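Local coordinates for fosfomycin resistance protein FosX (Mesorhizobium loti, PDB 1R9C), which catalyses the manganese-dependent hydration of the antibiotic fosfomycin and so confers resistance to it, at residues G104-F109 / M116-T121. Residues are numbered along the deposited sequence; the frame is centred on the assembly and turned at random.
Sequences GRSIYF and MFELHT. With MN (manganese (II) ion), chain C.
S106 OG is held by two groups. It donates to E118 OE2 at 2.5 Å, a short bond, and accepts from H120 ND1 at 2.9 Å. The serine meets the anti lone pair of OE2, away from the other carboxylate oxygen. The histidine bond is bent, 139° at the hydrogen, and OG lies tilted from the imidazole plane. H120 ND1 also makes a weak bond to R105 O.

E118 OE1 binds the manganese ion at 1.9 Å. The glutamate chain is extended, with CG anti to the backbone N (chi1 174°), and runs alongside Y108. Its CG lies over one face of the tyrosine ring, 4.0 Å from the centroid, a CH-pi contact. S106 is a second-shell residue, holding the carboxylate oxygen that does not bind the metal, and H120 probably helps fix the serine hydroxyl.

The strands are antiparallel. I107 pairs with L119 and F109 with F117, each through two backbone hydrogen bonds. On the I107 and L119 face, F117 CB sits over the F109 ring, its centroid 3.9 Å away, while L119 CG meets the ring edge. F26 of helix 15-26 and Y82 of helix 79-89 also pack on L119. Just outside the strands, T121 OG1 accepts from R105 N at 3.0 Å, and the R105 guanidinium forms a salt bridge with D76.

H69 and, from the second subunit, H7 complete the protein ligands of the manganese, with a water at 2.2 Å. This hairpin carrying a metal-binding glutamate is characteristic of the vicinal oxygen chelate (VOC) fold, whose metal site here is shared across the dimer.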
ATOM      1  N   GLY A 104       1.465  -2.641 -21.961  1.00 28.77           N
ATOM      2  CA  GLY A 104       1.904  -1.893 -20.743  1.00 27.87           C
ATOM      3  C   GLY A 104       3.377  -2.096 -20.425  1.00 27.73           C
ATOM      4  O   GLY A 104       3.956  -3.146 -20.733  1.00 27.77           O
ATOM      5  N   ARG A 105       3.995  -1.061 -19.860  1.00 26.30           N
ATOM      6  CA  ARG A 105       5.370  -1.148 -19.390  1.00 24.68           C
ATOM      7  C   ARG A 105       5.492  -0.501 -18.017  1.00 22.90           C
ATOM      8  O   ARG A 105       4.600   0.195 -17.582  1.00 21.41           O
ATOM      9  CB  ARG A 105       6.366  -0.525 -20.364  1.00 24.72           C
ATOM     10  CG  ARG A 105       5.950   0.783 -20.964  1.00 26.52           C
ATOM     11  CD  ARG A 105       6.832   1.186 -22.150  1.00 28.47           C
ATOM     12  NE  ARG A 105       6.590   2.557 -22.582  1.00 29.90           N
ATOM     13  CZ  ARG A 105       7.514   3.360 -23.136  1.00 30.40           C
ATOM     14  NH1 ARG A 105       8.765   2.939 -23.295  1.00 29.12           N
ATOM     15  NH2 ARG A 105       7.183   4.599 -23.504  1.00 27.62           N
ATOM     16  N   SER A 106       6.592  -0.780 -17.325  1.00 21.74           N
ATOM     17  CA  SER A 106       6.738  -0.335 -15.954  1.00 22.12           C
ATOM     18  C   SER A 106       8.123   0.176 -15.685  1.00 21.65           C
ATOM     19  O   SER A 106       9.105  -0.245 -16.337  1.00 20.82           O
ATOM     20  CB  SER A 106       6.448  -1.477 -14.991  1.00 22.74           C
ATOM     21  OG  SER A 106       5.153  -1.961 -15.239  1.00 25.11           O
ATOM     22  N   ILE A 107       8.170   1.089 -14.723  1.00 20.64           N
ATOM     23  CA  ILE A 107       9.405   1.491 -14.060  1.00 22.19           C
ATOM     24  C   ILE A 107       9.280   0.974 -12.611  1.00 22.53           C
ATOM     25  O   ILE A 107       8.271   1.258 -11.943  1.00 22.48           O
ATOM     26  CB  ILE A 107       9.521   3.044 -14.053  1.00 22.47           C
ATOM     27  CG1 ILE A 107       9.528   3.611 -15.462  1.00 23.46           C
ATOM     28  CG2 ILE A 107      10.757   3.521 -13.243  1.00 21.78           C
ATOM     29  CD1 ILE A 107       8.902   5.006 -15.548  1.00 23.62           C
ATOM     30  N   TYR A 108      10.277   0.226 -12.132  1.00 20.90           N
ATOM     31  CA  TYR A 108      10.276  -0.180 -10.715  1.00 22.79           C
ATOM     32  C   TYR A 108      11.476   0.478 -10.077  1.00 21.86           C
ATOM     33  O   TYR A 108      12.554   0.437 -10.636  1.00 20.71           O
ATOM     34  CB  TYR A 108      10.449  -1.687 -10.535  1.00 22.92           C
ATOM     35  CG  TYR A 108       9.373  -2.541 -11.136  1.00 24.80           C
ATOM     36  CD1 TYR A 108       9.428  -2.888 -12.475  1.00 27.49           C
ATOM     37  CD2 TYR A 108       8.315  -3.041 -10.363  1.00 26.53           C
ATOM     38  CE1 TYR A 108       8.455  -3.672 -13.053  1.00 28.55           C
ATOM     39  CE2 TYR A 108       7.333  -3.868 -10.956  1.00 27.42           C
ATOM     40  CZ  TYR A 108       7.412  -4.148 -12.300  1.00 26.42           C
ATOM     41  OH  TYR A 108       6.495  -4.952 -12.935  1.00 31.61           O
ATOM     42  N   PHE A 109      11.267   1.082  -8.917  1.00 21.30           N
ATOM     43  CA  PHE A 109      12.316   1.806  -8.216  1.00 21.76           C
ATOM     44  C   PHE A 109      12.115   1.604  -6.700  1.00 20.90           C
ATOM     45  O   PHE A 109      11.100   1.068  -6.276  1.00 19.88           O
ATOM     46  CB  PHE A 109      12.319   3.293  -8.632  1.00 20.97           C
ATOM     47  CG  PHE A 109      11.153   4.095  -8.097  1.00 23.15           C
ATOM     48  CD1 PHE A 109      11.246   4.775  -6.887  1.00 21.44           C
ATOM     49  CD2 PHE A 109       9.959   4.185  -8.822  1.00 23.47           C
ATOM     50  CE1 PHE A 109      10.156   5.495  -6.396  1.00 24.99           C
ATOM     51  CE2 PHE A 109       8.879   4.911  -8.343  1.00 22.35           C
ATOM     52  CZ  PHE A 109       8.980   5.584  -7.136  1.00 23.34           C
ATOM     53  N   MET A 116       9.689  -1.013  -2.494  1.00 19.56           N
ATOM     54  CA  MET A 116       9.604  -0.988  -3.964  1.00 20.59           C
ATOM     55  C   MET A 116       8.298  -0.313  -4.417  1.00 20.84           C
ATOM     56  O   MET A 116       7.191  -0.596  -3.894  1.00 20.85           O
ATOM     57  CB  MET A 116       9.710  -2.396  -4.562  1.00 20.38           C
ATOM     58  CG  MET A 116       9.874  -2.461  -6.107  1.00 23.55           C
ATOM     59  SD  MET A 116       9.603  -4.140  -6.776  1.00 29.90           S
ATOM     60  CE  MET A 116      11.138  -4.731  -6.448  1.00 26.99           C
ATOM     61  N   PHE A 117       8.429   0.551  -5.411  1.00 20.02           N
ATOM     62  CA  PHE A 117       7.268   1.193  -6.050  1.00 19.91           C
ATOM     63  C   PHE A 117       7.333   0.898  -7.515  1.00 19.81           C
ATOM     64  O   PHE A 117       8.411   0.539  -8.016  1.00 20.52           O
ATOM     65  CB  PHE A 117       7.331   2.707  -5.848  1.00 20.11           C
ATOM     66  CG  PHE A 117       7.080   3.126  -4.430  1.00 20.31           C
ATOM     67  CD1 PHE A 117       8.148   3.351  -3.561  1.00 20.92           C
ATOM     68  CD2 PHE A 117       5.777   3.245  -3.956  1.00 24.30           C
ATOM     69  CE1 PHE A 117       7.917   3.701  -2.214  1.00 22.67           C
ATOM     70  CE2 PHE A 117       5.525   3.617  -2.620  1.00 23.34           C
ATOM     71  CZ  PHE A 117       6.599   3.846  -1.760  1.00 24.47           C
ATOM     72  N   GLU A 118       6.202   1.033  -8.206  1.00 18.87           N
ATOM     73  CA  GLU A 118       6.134   0.741  -9.633  1.00 19.86           C
ATOM     74  C   GLU A 118       5.300   1.879 -10.245  1.00 20.31           C
ATOM     75  O   GLU A 118       4.348   2.339  -9.626  1.00 19.67           O
ATOM     76  CB  GLU A 118       5.426  -0.598  -9.875  1.00 20.52           C
ATOM     77  CG  GLU A 118       5.193  -0.902 -11.368  1.00 20.57           C
ATOM     78  CD  GLU A 118       4.512  -2.235 -11.652  1.00 21.39           C
ATOM     79  OE1 GLU A 118       4.192  -3.049 -10.708  1.00 22.69           O
ATOM     80  OE2 GLU A 118       4.347  -2.493 -12.892  1.00 18.55           O
ATOM     81  N   LEU A 119       5.715   2.351 -11.420  1.00 19.40           N
ATOM     82  CA  LEU A 119       4.881   3.205 -12.274  1.00 20.03           C
ATOM     83  C   LEU A 119       4.574   2.347 -13.491  1.00 20.25           C
ATOM     84  O   LEU A 119       5.496   1.885 -14.174  1.00 20.45           O
ATOM     85  CB  LEU A 119       5.662   4.461 -12.692  1.00 20.22           C
ATOM     86  CG  LEU A 119       6.204   5.236 -11.485  1.00 21.00           C
ATOM     87  CD1 LEU A 119       7.203   6.262 -11.941  1.00 22.09           C
ATOM     88  CD2 LEU A 119       5.031   5.925 -10.714  1.00 18.76           C
ATOM     89  N   HIS A 120       3.287   2.101 -13.736  1.00 19.86           N
ATOM     90  CA  HIS A 120       2.835   1.139 -14.740  1.00 19.20           C
ATOM     91  C   HIS A 120       1.887   1.859 -15.738  1.00 19.24           C
ATOM     92  O   HIS A 120       1.010   2.562 -15.304  1.00 19.21           O
ATOM     93  CB  HIS A 120       2.092  -0.014 -14.028  1.00 19.63           C
ATOM     94  CG  HIS A 120       1.579  -1.061 -14.962  1.00 22.02           C
ATOM     95  ND1 HIS A 120       2.376  -1.660 -15.909  1.00 22.73           N
ATOM     96  CD2 HIS A 120       0.350  -1.612 -15.098  1.00 23.47           C
ATOM     97  CE1 HIS A 120       1.661  -2.530 -16.605  1.00 24.77           C
ATOM     98  NE2 HIS A 120       0.427  -2.522 -16.130  1.00 24.70           N
ATOM     99  N   THR A 121       2.088   1.679 -17.049  1.00 19.58           N
ATOM    100  CA  THR A 121       1.291   2.350 -18.098  1.00 19.00           C
ATOM    101  C   THR A 121       0.057   1.558 -18.564  1.00 19.97           C
ATOM    102  O   THR A 121      -0.785   2.069 -19.319  1.00 19.97           O
ATOM    103  CB  THR A 121       2.177   2.717 -19.330  1.00 19.97           C
ATOM    104  OG1 THR A 121       2.461   1.538 -20.089  1.00 20.13           O
ATOM    105  CG2 THR A 121       3.583   3.237 -18.867  1.00 18.50           C
TER
HETATM  106 MN    MN C2001       3.421  -4.797 -10.431  1.00 29.54          MN
HETATM  107  O   HOH W   1       2.722  -6.882 -10.150  1.00 34.68           O